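Local coordinates for protein thermotoga maritima TmcAL (Thermotoga maritima, PDB 5Y0T) that belongs to the HIGH nucleotidyl transferase family of the HUP clan and is modelled here with bound adenosine-5'-rp-alpha-thio-triphosphate, at residues D123-Q126 with K127-E131; F139-A142 with R143-L147; N157-E160 with V161-L164; G172-Y175 with I176-A179; H273-E277 with G278-R282. One frame throughout, in Å; residues are numbered along the deposited sequence.

Overall arrangement
Contacts 1 to 4 follow one another along the chain and lie on the same side of its centre, on helices and one connection beside the parallel strands of the HUP-type sheet. Contact 1 (helix 123-134) packs on contact 2 (helix 139-153), Tyr125 OH lying 3.4 Å from Arg143 CG. Contact 2 meets contact 3 through Leu147 and Val161 and is tied to contact 4 by a salt bridge, Arg143 NH1 to Glu174 OE2, 2.7 Å. Leu164 of contact 3 packs on Val173 of contact 4, whose Tyr175 side chain is about 5 Å from the bound adenosine-5'-rp-alpha-thio-triphosphate. Contact 5 touches none of the others; contact 2 is the nearest, about 21 Å between centres and about 7 Å between nearest atoms.

Contact 1 (D123-Q126 with K127-E131); sequences DEYQ and KFLHE
Tyr125 and Leu129, one helical turn apart, run alongside each other in the same direction. The leucine branch CD2 comes to 3.7 Å from Tyr125 OH and 4.0 Å from Tyr125 CE2, so it touches the phenol end, while Leu129 CB sits over one ring face, offset toward the rim. Both side chains have CG anti to the backbone N (chi1 164° for Tyr125, 179° for Leu129), which sends them along the same flank. Carbon atoms of two other side chains rest on backbone carbonyls: Phe128 CD2 approaches Glu124 O obliquely at 3.2 Å, and the aliphatic part of Lys127 folds back over Asp123 O, with CG 3.0 Å from that oxygen. Regular i to i+4 bonds place this on the first turns of alpha helix 123-134, whose Tyr125 and Phe128 pack against the following helix 139-153. Lys127 N bonds to Asp123 O at 2.7 Å, and Leu129 N to Tyr125 O at 2.8 Å. Asp123 OD1 accepts a weak bond from the backbone N of Glu124. Among the charged groups, Asp123 OD2 and Lys127 NZ stand 5.0 Å apart, too far for a salt bridge. Glu131 reaches Arg149 of helix 139-153 in a salt bridge.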
loop_
_atom_site.group_PDB
_atom_site.type_symbol
_atom_site.label_atom_id
_atom_site.label_comp_id
_atom_site.label_asym_id
_atom_site.label_seq_id
_atom_site.Cartn_x
_atom_site.Cartn_y
_atom_site.Cartn_z
ATOM N N ASP A 123 2.813 43.405 -14.082
ATOM C CA ASP A 123 2.561 42.744 -15.363
ATOM C C ASP A 123 3.848 42.468 -16.137
ATOM O O ASP A 123 3.958 41.419 -16.754
ATOM C CB ASP A 123 1.579 43.550 -16.232
ATOM C CG ASP A 123 1.932 45.020 -16.319
ATOM O OD1 ASP A 123 3.030 45.399 -15.863
ATOM O OD2 ASP A 123 1.108 45.803 -16.842
ATOM N N GLU A 124 4.819 43.381 -16.081
ATOM C CA GLU A 124 6.118 43.143 -16.722
ATOM C C GLU A 124 6.783 41.866 -16.182
ATOM O O GLU A 124 7.379 41.111 -16.948
ATOM C CB GLU A 124 7.067 44.333 -16.528
ATOM C CG GLU A 124 6.458 45.714 -16.789
ATOM C CD GLU A 124 6.160 46.476 -15.488
ATOM O OE1 GLU A 124 5.346 45.986 -14.660
ATOM O OE2 GLU A 124 6.753 47.565 -15.295
ATOM N N TYR A 125 6.699 41.636 -14.871
ATOM C CA TYR A 125 7.207 40.384 -14.301
ATOM C C TYR A 125 6.432 39.185 -14.838
ATOM O O TYR A 125 7.027 38.186 -15.240
ATOM C CB TYR A 125 7.139 40.370 -12.769
ATOM C CG TYR A 125 7.281 38.957 -12.211
ATOM C CD1 TYR A 125 8.528 38.336 -12.148
ATOM C CD2 TYR A 125 6.165 38.233 -11.788
ATOM C CE1 TYR A 125 8.664 37.043 -11.665
ATOM C CE2 TYR A 125 6.295 36.935 -11.301
ATOM C CZ TYR A 125 7.549 36.352 -11.243
ATOM O OH TYR A 125 7.692 35.079 -10.754
ATOM N N GLN A 126 5.103 39.281 -14.820
ATOM C CA GLN A 126 4.263 38.197 -15.322
ATOM C C GLN A 126 4.555 37.893 -16.788
ATOM O O GLN A 126 4.599 36.730 -17.179
ATOM C CB GLN A 126 2.783 38.527 -15.157
ATOM C CG GLN A 126 2.312 38.632 -13.715
ATOM C CD GLN A 126 0.801 38.541 -13.613
ATOM O OE1 GLN A 126 0.123 39.534 -13.353
ATOM N NE2 GLN A 126 0.265 37.347 -13.833
ATOM N N LYS A 127 4.743 38.937 -17.589
ATOM C CA LYS A 127 5.085 38.762 -19.009
ATOM C C LYS A 127 6.383 37.972 -19.157
ATOM O O LYS A 127 6.447 37.022 -19.930
ATOM C CB LYS A 127 5.227 40.106 -19.727
ATOM C CG LYS A 127 3.988 40.976 -19.735
ATOM C CD LYS A 127 2.772 40.262 -20.297
ATOM C CE LYS A 127 1.520 41.117 -20.121
ATOM N NZ LYS A 127 1.716 42.516 -20.612
ATOM N N PHE A 128 7.418 38.378 -18.423
ATOM C CA PHE A 128 8.697 37.666 -18.438
ATOM C C PHE A 128 8.517 36.223 -17.987
ATOM O O PHE A 128 9.040 35.302 -18.604
ATOM C CB PHE A 128 9.733 38.357 -17.542
ATOM C CG PHE A 128 10.238 39.668 -18.084
ATOM C CD1 PHE A 128 10.406 39.860 -19.445
ATOM C CD2 PHE A 128 10.564 40.707 -17.217
ATOM C CE1 PHE A 128 10.885 41.066 -19.944
ATOM C CE2 PHE A 128 11.034 41.915 -17.702
ATOM C CZ PHE A 128 11.196 42.094 -19.071
ATOM N N LEU A 129 7.764 36.035 -16.907
ATOM C CA LEU A 129 7.547 34.711 -16.343
ATOM C C LEU A 129 6.908 33.787 -17.356
ATOM O O LEU A 129 7.349 32.657 -17.534
ATOM C CB LEU A 129 6.666 34.785 -15.088
ATOM C CG LEU A 129 6.356 33.432 -14.437
ATOM C CD1 LEU A 129 7.639 32.710 -14.055
ATOM C CD2 LEU A 129 5.413 33.593 -13.216
ATOM N N HIS A 130 5.867 34.281 -18.016
ATOM C CA HIS A 130 5.130 33.489 -18.988
ATOM C C HIS A 130 6.036 33.078 -20.152
ATOM O O HIS A 130 6.020 31.923 -20.584
ATOM C CB HIS A 130 3.923 34.275 -19.497
ATOM C CG HIS A 130 3.019 33.486 -20.391
ATOM N ND1 HIS A 130 2.879 32.117 -20.290
ATOM C CD2 HIS A 130 2.210 33.872 -21.407
ATOM C CE1 HIS A 130 2.022 31.696 -21.203
ATOM N NE2 HIS A 130 1.601 32.741 -21.894
ATOM N N GLU A 131 6.828 34.022 -20.656
ATOM C CA GLU A 131 7.761 33.726 -21.734
ATOM C C GLU A 131 8.729 32.611 -21.361
ATOM O O GLU A 131 8.954 31.689 -22.146
ATOM C CB GLU A 131 8.556 34.967 -22.123
ATOM C CG GLU A 131 7.761 36.013 -22.849
ATOM C CD GLU A 131 8.648 37.101 -23.403
ATOM O OE1 GLU A 131 9.887 36.972 -23.298
ATOM O OE2 GLU A 131 8.106 38.085 -23.942
#

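Contact 2 (F139-A142 with R143-L147); sequences FPNA and RKYAL
The guanidinium of Arg143 carries Phe139 CE2 over one face, 3.6 Å above its plane and offset toward the rim, while a water lies at its edge, in plane. The two planes are 58° apart, too steep for a parallel stack, and the phenylalanine meets the group through one corner of its ring, with CE2 3.8 Å from Arg143 CZ. Arg143 CB lies over one face of the Phe139 ring. The Tyr145 ring takes Asn141 O over one face, 3.2 Å above it and also off-centre, and Tyr145 CE2 touches Asn141 CB at 3.9 Å. These pairs are spaced i to i+4 on the opening turns of helix 139-153, which packs against helices 108-120 and 123-134. A bend at chi3 (69°) turns the otherwise extended Arg143 chain back toward the start of the helix. There the water accepts from Arg143 NE at 3.2 Å and donates to Pro140 O at 2.9 Å, joining side chain to backbone, while NH1 forms a salt bridge with Glu174. Pro140 O also receives Lys144 N, from above its carbonyl plane. Lys144 runs alongside Asn141, its NZ 3.9 Å from Asn141 OD1, and forms a salt bridge with Glu165.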
loop_
_atom_site.group_PDB
_atom_site.type_symbol
_atom_site.label_atom_id
_atom_site.label_comp_id
_atom_site.label_asym_id
_atom_site.label_seq_id
_atom_site.Cartn_x
_atom_site.Cartn_y
_atom_site.Cartn_z
ATOM N N PHE A 139 9.443 25.968 -13.273
ATOM C CA PHE A 139 8.990 27.164 -12.565
ATOM C C PHE A 139 10.093 27.851 -11.737
ATOM O O PHE A 139 10.243 29.071 -11.820
ATOM C CB PHE A 139 7.794 26.858 -11.655
ATOM C CG PHE A 139 7.321 28.058 -10.891
ATOM C CD1 PHE A 139 6.516 29.006 -11.500
ATOM C CD2 PHE A 139 7.717 28.264 -9.577
ATOM C CE1 PHE A 139 6.094 30.129 -10.801
ATOM C CE2 PHE A 139 7.300 29.381 -8.877
ATOM C CZ PHE A 139 6.487 30.316 -9.494
ATOM N N PRO A 140 10.869 27.087 -10.945
ATOM C CA PRO A 140 11.918 27.795 -10.204
ATOM C C PRO A 140 12.931 28.514 -11.112
ATOM O O PRO A 140 13.382 29.611 -10.770
ATOM C CB PRO A 140 12.598 26.673 -9.405
ATOM C CG PRO A 140 11.573 25.588 -9.315
ATOM C CD PRO A 140 10.828 25.652 -10.602
ATOM N N ASN A 141 13.278 27.917 -12.249
ATOM C CA ASN A 141 14.211 28.556 -13.170
ATOM C C ASN A 141 13.574 29.758 -13.858
ATOM O O ASN A 141 14.163 30.840 -13.914
ATOM C CB ASN A 141 14.715 27.557 -14.216
ATOM C CG ASN A 141 15.849 26.684 -13.699
ATOM O OD1 ASN A 141 16.540 27.041 -12.743
ATOM N ND2 ASN A 141 16.054 25.535 -14.341
ATOM N N ALA A 142 12.360 29.557 -14.364
ATOM C CA ALA A 142 11.608 30.595 -15.060
ATOM C C ALA A 142 11.404 31.831 -14.197
ATOM O O ALA A 142 11.602 32.959 -14.657
ATOM C CB ALA A 142 10.262 30.055 -15.515
ATOM N N ARG A 143 10.992 31.613 -12.953
ATOM C CA ARG A 143 10.836 32.689 -11.989
ATOM C C ARG A 143 12.154 33.426 -11.780
ATOM O O ARG A 143 12.180 34.654 -11.716
ATOM C CB ARG A 143 10.316 32.146 -10.655
ATOM C CG ARG A 143 10.236 33.198 -9.549
ATOM C CD ARG A 143 9.487 32.664 -8.323
ATOM N NE ARG A 143 10.240 31.626 -7.626
ATOM C CZ ARG A 143 9.830 31.008 -6.521
ATOM N NH1 ARG A 143 8.657 31.313 -5.960
ATOM N NH2 ARG A 143 10.600 30.084 -5.969
ATOM N N LYS A 144 13.245 32.670 -11.688
ATOM C CA LYS A 144 14.572 33.252 -11.518
ATOM C C LYS A 144 14.931 34.165 -12.691
ATOM O O LYS A 144 15.313 35.323 -12.495
ATOM C CB LYS A 144 15.625 32.148 -11.362
ATOM C CG LYS A 144 17.040 32.669 -11.089
ATOM C CD LYS A 144 18.031 31.544 -10.794
ATOM C CE LYS A 144 18.191 30.595 -11.978
ATOM N NZ LYS A 144 19.265 29.582 -11.738
ATOM N N TYR A 145 14.799 33.639 -13.905
ATOM C CA TYR A 145 15.127 34.386 -15.113
ATOM C C TYR A 145 14.208 35.596 -15.261
ATOM O O TYR A 145 14.643 36.670 -15.679
ATOM C CB TYR A 145 15.021 33.485 -16.348
ATOM C CG TYR A 145 15.929 32.279 -16.295
ATOM C CD1 TYR A 145 17.179 32.351 -15.693
ATOM C CD2 TYR A 145 15.533 31.067 -16.839
ATOM C CE1 TYR A 145 18.013 31.250 -15.638
ATOM C CE2 TYR A 145 16.358 29.964 -16.786
ATOM C CZ TYR A 145 17.595 30.059 -16.188
ATOM O OH TYR A 145 18.414 28.957 -16.138
ATOM N N ALA A 146 12.940 35.417 -14.900
ATOM C CA ALA A 146 11.968 36.500 -15.012
ATOM C C ALA A 146 12.308 37.632 -14.043
ATOM O O ALA A 146 12.207 38.817 -14.391
ATOM C CB ALA A 146 10.569 35.984 -14.764
ATOM N N LEU A 147 12.719 37.262 -12.834
ATOM C CA LEU A 147 13.122 38.249 -11.834
ATOM C C LEU A 147 14.365 38.992 -12.291
ATOM O O LEU A 147 14.453 40.218 -12.158
ATOM C CB LEU A 147 13.363 37.578 -10.479
ATOM C CG LEU A 147 12.102 37.131 -9.739
ATOM C CD1 LEU A 147 12.457 36.254 -8.551
ATOM C CD2 LEU A 147 11.297 38.334 -9.276
HETATM O O HOH W 1 13.319 30.930 -8.155
#

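Contact 3 (N157-E160 with V161-L164); sequences NEEE and VLKL
Val161, Leu162 and Lys163 each donate their backbone N-H to the carbonyl three residues back, and every donor stands well above the carbonyl plane, as is usual in 3-10 turns. Lys163 N to Glu160 O is 3.1 Å and the straightest of the three, at 165°. The same two residues form the side-chain bond of this contact: Lys163 NZ donates to Glu160 OE2 at 2.9 Å in a salt bridge, meeting the oxygen on its anti side, 17° out of the carboxylate plane. The two chains are extended beyond CG and converge at an angle, so that Lys163 CE also touches Glu160 CG at 3.6 Å. Glu160 has a chi1 of -137°, off the staggered positions, which is consistent with its reaching for the lysine. The ammonium is shared with Asp107 in a second salt bridge and forms a cation-pi contact with Phe110, an acidic and aromatic setting that would probably favour its positive charge. Nearer the backbone, Val161 CG2 rests 3.3 Å from Glu158 O, and Leu162 CB 3.1 Å from Glu159 O. Upstream, Asn157 OD1 accepts from Glu159 N at 3.1 Å. This closes an Asx turn ahead of the 3-10 segment, on the surface connection that leads from helix 139-153 to helix 167-182.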
loop_
_atom_site.group_PDB
_atom_site.type_symbol
_atom_site.label_atom_id
_atom_site.label_comp_id
_atom_site.label_asym_id
_atom_site.label_seq_id
_atom_site.Cartn_x
_atom_site.Cartn_y
_atom_site.Cartn_z
ATOM N N ASN A 157 20.765 45.503 -10.286
ATOM C CA ASN A 157 21.755 44.507 -10.659
ATOM C C ASN A 157 21.142 43.119 -10.598
ATOM O O ASN A 157 20.868 42.593 -9.513
ATOM C CB ASN A 157 22.987 44.579 -9.755
ATOM C CG ASN A 157 24.147 43.763 -10.297
ATOM O OD1 ASN A 157 23.962 42.879 -11.140
ATOM N ND2 ASN A 157 25.353 44.062 -9.823
ATOM N N GLU A 158 20.962 42.522 -11.774
ATOM C CA GLU A 158 20.288 41.233 -11.903
ATOM C C GLU A 158 21.074 40.085 -11.280
ATOM O O GLU A 158 20.507 39.049 -10.937
ATOM C CB GLU A 158 20.029 40.930 -13.378
ATOM C CG GLU A 158 21.293 40.907 -14.216
ATOM C CD GLU A 158 21.090 40.236 -15.561
ATOM O OE1 GLU A 158 20.108 39.478 -15.707
ATOM O OE2 GLU A 158 21.913 40.466 -16.473
ATOM N N GLU A 159 22.386 40.258 -11.143
ATOM C CA GLU A 159 23.215 39.217 -10.550
ATOM C C GLU A 159 22.829 38.964 -9.097
ATOM O O GLU A 159 23.077 37.884 -8.564
ATOM C CB GLU A 159 24.697 39.582 -10.653
ATOM C CG GLU A 159 25.247 39.457 -12.058
ATOM C CD GLU A 159 26.733 39.763 -12.139
ATOM O OE1 GLU A 159 27.317 40.181 -11.114
ATOM O OE2 GLU A 159 27.316 39.583 -13.231
ATOM N N GLU A 160 22.211 39.958 -8.464
ATOM C CA GLU A 160 21.781 39.821 -7.081
ATOM C C GLU A 160 20.725 38.719 -6.952
ATOM O O GLU A 160 20.640 38.042 -5.928
ATOM C CB GLU A 160 21.242 41.149 -6.543
ATOM C CG GLU A 160 21.732 41.467 -5.132
ATOM C CD GLU A 160 20.951 42.587 -4.458
ATOM O OE1 GLU A 160 20.227 43.326 -5.163
ATOM O OE2 GLU A 160 21.059 42.720 -3.216
ATOM N N VAL A 161 19.940 38.529 -8.009
ATOM C CA VAL A 161 18.891 37.508 -8.032
ATOM C C VAL A 161 19.480 36.095 -7.921
ATOM O O VAL A 161 18.804 35.164 -7.471
ATOM C CB VAL A 161 18.029 37.633 -9.321
ATOM C CG1 VAL A 161 16.845 36.665 -9.298
ATOM C CG2 VAL A 161 17.528 39.065 -9.477
ATOM N N LEU A 162 20.748 35.942 -8.300
ATOM C CA LEU A 162 21.434 34.654 -8.169
ATOM C C LEU A 162 21.435 34.120 -6.728
ATOM O O LEU A 162 21.632 32.923 -6.512
ATOM C CB LEU A 162 22.871 34.760 -8.680
ATOM C CG LEU A 162 23.019 34.930 -10.191
ATOM C CD1 LEU A 162 24.437 35.370 -10.553
ATOM C CD2 LEU A 162 22.671 33.628 -10.893
ATOM N N LYS A 163 21.200 34.992 -5.748
ATOM C CA LYS A 163 21.101 34.555 -4.353
ATOM C C LYS A 163 19.973 33.537 -4.168
ATOM O O LYS A 163 19.981 32.736 -3.229
ATOM C CB LYS A 163 20.880 35.750 -3.426
ATOM C CG LYS A 163 22.086 36.687 -3.275
ATOM C CD LYS A 163 21.677 37.931 -2.482
ATOM C CE LYS A 163 22.695 39.044 -2.608
ATOM N NZ LYS A 163 22.158 40.295 -2.006
ATOM N N LEU A 164 19.014 33.556 -5.085
ATOM C CA LEU A 164 17.841 32.701 -4.983
ATOM C C LEU A 164 18.138 31.302 -5.511
ATOM O O LEU A 164 17.239 30.486 -5.647
ATOM C CB LEU A 164 16.656 33.329 -5.720
ATOM C CG LEU A 164 16.160 34.640 -5.091
ATOM C CD1 LEU A 164 15.057 35.281 -5.927
ATOM C CD2 LEU A 164 15.680 34.410 -3.660
#

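Contact 4 (G172-Y175 with I176-A179); sequences GVEY and IHSA
Ser178 OG turns back on its own helix and donates to Glu174 O at 3.0 Å, while Ser178 N donates to the same oxygen at 2.9 Å. The two donors come from opposite faces of the carbonyl plane, so one acceptor is gripped twice; a chi1 of -71°, with OG beside the backbone N, puts the hydroxyl there. This is the close-packed part, together with Ile176, whose CG1 lies 3.4 Å from Gly172 O and whose side chain packs against strand 187-192 and helix 108-120. All of it sits on helix 167-182, one of the helices covering the central sheet of this HUP-clan protein, and Tyr175 on this helix has its side chain about 5 Å from the bound adenosine-5'-rp-alpha-thio-triphosphate. On the looser side, waters mediate the contact. Glu174 and His177 run alongside each other with planes 28° apart, but Glu174 OE1 and His177 ND1 stay 4.1 Å apart. One water spans them, donating to Glu174 OE1 at 2.7 Å and lying 2.9 Å from His177 ND1 at the imidazole edge, in its plane. A second water also donates to Glu174 OE1 and, weakly, to Ser178 OG. The other carboxylate oxygen, OE2, is held by the salt bridge to Arg143.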
loop_
_atom_site.group_PDB
_atom_site.type_symbol
_atom_site.label_atom_id
_atom_site.label_comp_id
_atom_site.label_asym_id
_atom_site.label_seq_id
_atom_site.Cartn_x
_atom_site.Cartn_y
_atom_site.Cartn_z
ATOM N N GLY A 172 13.093 31.636 2.520
ATOM C CA GLY A 172 12.902 32.941 3.132
ATOM C C GLY A 172 11.942 33.823 2.360
ATOM O O GLY A 172 11.048 34.450 2.939
ATOM N N VAL A 173 12.129 33.880 1.048
ATOM C CA VAL A 173 11.253 34.674 0.197
ATOM C C VAL A 173 9.841 34.117 0.286
ATOM O O VAL A 173 8.872 34.870 0.380
ATOM C CB VAL A 173 11.760 34.683 -1.280
ATOM C CG1 VAL A 173 10.658 35.103 -2.248
ATOM C CG2 VAL A 173 12.968 35.601 -1.396
ATOM N N GLU A 174 9.722 32.794 0.296
ATOM C CA GLU A 174 8.399 32.184 0.366
ATOM C C GLU A 174 7.719 32.440 1.717
ATOM O O GLU A 174 6.503 32.608 1.750
ATOM C CB GLU A 174 8.474 30.684 0.101
ATOM C CG GLU A 174 9.021 30.299 -1.300
ATOM C CD GLU A 174 8.034 30.527 -2.439
ATOM O OE1 GLU A 174 6.979 31.148 -2.224
ATOM O OE2 GLU A 174 8.323 30.080 -3.573
ATOM N N TYR A 175 8.474 32.470 2.823
ATOM C CA TYR A 175 7.855 32.823 4.126
ATOM C C TYR A 175 7.267 34.229 4.068
ATOM O O TYR A 175 6.151 34.481 4.533
ATOM C CB TYR A 175 8.850 32.786 5.304
ATOM C CG TYR A 175 9.493 31.454 5.616
ATOM C CD1 TYR A 175 8.759 30.281 5.623
ATOM C CD2 TYR A 175 10.864 31.381 5.913
ATOM C CE1 TYR A 175 9.355 29.067 5.904
ATOM C CE2 TYR A 175 11.477 30.153 6.199
ATOM C CZ TYR A 175 10.718 29.009 6.190
ATOM O OH TYR A 175 11.308 27.800 6.450
ATOM N N ILE A 176 8.055 35.160 3.536
ATOM C CA ILE A 176 7.658 36.549 3.507
ATOM C C ILE A 176 6.484 36.731 2.552
ATOM O O ILE A 176 5.516 37.432 2.859
ATOM C CB ILE A 176 8.847 37.455 3.091
ATOM C CG1 ILE A 176 9.960 37.389 4.149
ATOM C CG2 ILE A 176 8.395 38.897 2.910
ATOM C CD1 ILE A 176 11.314 37.898 3.663
ATOM N N HIS A 177 6.569 36.091 1.394
ATOM C CA HIS A 177 5.482 36.138 0.425
ATOM C C HIS A 177 4.194 35.618 1.046
ATOM O O HIS A 177 3.146 36.244 0.900
ATOM C CB HIS A 177 5.832 35.334 -0.822
ATOM C CG HIS A 177 4.785 35.394 -1.890
ATOM N ND1 HIS A 177 4.698 34.459 -2.896
ATOM C CD2 HIS A 177 3.776 36.272 -2.104
ATOM C CE1 HIS A 177 3.681 34.757 -3.687
ATOM N NE2 HIS A 177 3.106 35.856 -3.230
ATOM N N SER A 178 4.276 34.487 1.751
ATOM C CA SER A 178 3.122 33.924 2.461
ATOM C C SER A 178 2.524 34.901 3.470
ATOM O O SER A 178 1.305 35.069 3.543
ATOM C CB SER A 178 3.518 32.626 3.174
ATOM O OG SER A 178 3.741 31.597 2.217
ATOM N N ALA A 179 3.380 35.552 4.251
ATOM C CA ALA A 179 2.890 36.523 5.224
ATOM C C ALA A 179 2.161 37.661 4.520
ATOM O O ALA A 179 1.129 38.120 4.994
ATOM C CB ALA A 179 4.030 37.070 6.045
HETATM O O HOH W 2 6.061 32.448 -4.426
HETATM O O HOH W 3 4.641 30.644 -0.889
#

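Contact 5 (H273-E277 with G278-R282); sequences HGFSE and GLEKR
Phe275 lays one edge of its ring against the first residues of helix 279-289, entered here through a type I' beta turn from Ser276 to Leu279 with Gly278 as N-cap residue. The turn is closed by Leu279 N donating to Ser276 O at 2.9 Å. Glu277 and Gly278 both have positive phi, the left-handed geometry this turn needs. With its CG beside the backbone N, Leu279 folds over the turn carbonyl: CB lies 3.2 Å from Ser276 O, and CD1 is also close to that oxygen. The same CB touches Phe275 CD1 at 3.7 Å. A bend at chi2 (92°) turns the Glu280 chain toward Phe275, and the two side chains pass antiparallel; Glu280 CG meets Phe275 CD1 at 3.7 Å. The carboxylate, its plane 37° from that of the ring, ends beside Phe275 CB rather than over the ring. Glu277 instead extends away from the turn to form a salt bridge with Arg309 of helix 307-318. Phe283 and Phe269 also meet the Phe275 ring, the former edge-to-face. Near the plane of that ring, at its edge, Phe275 CE1 approaches Leu279 O to 3.5 Å.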
loop_
_atom_site.group_PDB
_atom_site.type_symbol
_atom_site.label_atom_id
_atom_site.label_comp_id
_atom_site.label_asym_id
_atom_site.label_seq_id
_atom_site.Cartn_x
_atom_site.Cartn_y
_atom_site.Cartn_z
ATOM N N HIS A 273 -1.279 14.955 -5.982
ATOM C CA HIS A 273 -0.732 16.295 -6.114
ATOM C C HIS A 273 0.716 16.253 -6.560
ATOM O O HIS A 273 1.499 15.453 -6.049
ATOM C CB HIS A 273 -0.822 17.075 -4.802
ATOM C CG HIS A 273 -0.181 18.426 -4.884
ATOM N ND1 HIS A 273 -0.768 19.483 -5.545
ATOM C CD2 HIS A 273 1.022 18.872 -4.454
ATOM C CE1 HIS A 273 0.035 20.531 -5.497
ATOM N NE2 HIS A 273 1.124 20.190 -4.832
ATOM N N GLY A 274 1.065 17.121 -7.505
ATOM C CA GLY A 274 2.441 17.252 -7.949
ATOM C C GLY A 274 2.795 16.452 -9.190
ATOM O O GLY A 274 3.887 16.591 -9.722
ATOM N N PHE A 275 1.887 15.599 -9.653
ATOM C CA PHE A 275 2.152 14.845 -10.872
ATOM C C PHE A 275 1.860 15.667 -12.122
ATOM O O PHE A 275 0.771 16.205 -12.293
ATOM C CB PHE A 275 1.359 13.536 -10.889
ATOM C CG PHE A 275 2.062 12.425 -10.179
ATOM C CD1 PHE A 275 2.940 11.595 -10.862
ATOM C CD2 PHE A 275 1.898 12.246 -8.819
ATOM C CE1 PHE A 275 3.619 10.594 -10.201
ATOM C CE2 PHE A 275 2.571 11.249 -8.151
ATOM C CZ PHE A 275 3.431 10.421 -8.832
ATOM N N SER A 276 2.875 15.768 -12.970
ATOM C CA SER A 276 2.795 16.417 -14.267
ATOM C C SER A 276 4.052 16.029 -15.027
ATOM O O SER A 276 4.838 15.211 -14.542
ATOM C CB SER A 276 2.691 17.937 -14.134
ATOM O OG SER A 276 3.895 18.479 -13.620
ATOM N N GLU A 277 4.242 16.626 -16.203
ATOM C CA GLU A 277 5.446 16.433 -17.010
ATOM C C GLU A 277 5.803 14.971 -17.245
ATOM O O GLU A 277 6.983 14.618 -17.256
ATOM C CB GLU A 277 6.640 17.129 -16.361
ATOM C CG GLU A 277 6.499 18.629 -16.209
ATOM C CD GLU A 277 7.755 19.258 -15.639
ATOM O OE1 GLU A 277 8.804 19.230 -16.324
ATOM O OE2 GLU A 277 7.696 19.769 -14.502
ATOM N N GLY A 278 4.790 14.132 -17.436
ATOM C CA GLY A 278 5.005 12.721 -17.703
ATOM C C GLY A 278 5.434 11.876 -16.509
ATOM O O GLY A 278 5.850 10.733 -16.686
ATOM N N LEU A 279 5.320 12.414 -15.293
ATOM C CA LEU A 279 5.774 11.695 -14.105
ATOM C C LEU A 279 4.899 10.493 -13.764
ATOM O O LEU A 279 5.366 9.557 -13.108
ATOM C CB LEU A 279 5.843 12.639 -12.899
ATOM C CG LEU A 279 7.140 13.449 -12.854
ATOM C CD1 LEU A 279 6.999 14.699 -11.997
ATOM C CD2 LEU A 279 8.278 12.578 -12.336
ATOM N N GLU A 280 3.638 10.517 -14.186
ATOM C CA GLU A 280 2.747 9.398 -13.898
ATOM C C GLU A 280 3.294 8.153 -14.573
ATOM O O GLU A 280 3.424 7.096 -13.937
ATOM C CB GLU A 280 1.313 9.673 -14.361
ATOM C CG GLU A 280 0.647 10.864 -13.684
ATOM C CD GLU A 280 0.844 12.163 -14.458
ATOM O OE1 GLU A 280 1.775 12.230 -15.286
ATOM O OE2 GLU A 280 0.066 13.114 -14.247
ATOM N N LYS A 281 3.645 8.292 -15.850
ATOM C CA LYS A 281 4.177 7.170 -16.625
ATOM C C LYS A 281 5.518 6.712 -16.072
ATOM O O LYS A 281 5.791 5.519 -16.014
ATOM C CB LYS A 281 4.316 7.534 -18.114
ATOM C CG LYS A 281 4.787 6.377 -18.995
ATOM C CD LYS A 281 4.754 6.747 -20.482
ATOM C CE LYS A 281 5.085 5.550 -21.371
ATOM N NZ LYS A 281 5.075 5.921 -22.827
ATOM N N ARG A 282 6.348 7.658 -15.641
ATOM C CA ARG A 282 7.650 7.304 -15.086
ATOM C C ARG A 282 7.497 6.517 -13.776
ATOM O O ARG A 282 8.198 5.524 -13.560
ATOM C CB ARG A 282 8.508 8.567 -14.877
ATOM C CG ARG A 282 8.847 9.281 -16.202
ATOM C CD ARG A 282 9.742 10.491 -15.990
ATOM N NE ARG A 282 11.111 10.092 -15.686
ATOM C CZ ARG A 282 12.053 9.910 -16.603
ATOM N NH1 ARG A 282 11.776 10.105 -17.890
ATOM N NH2 ARG A 282 13.273 9.542 -16.234
#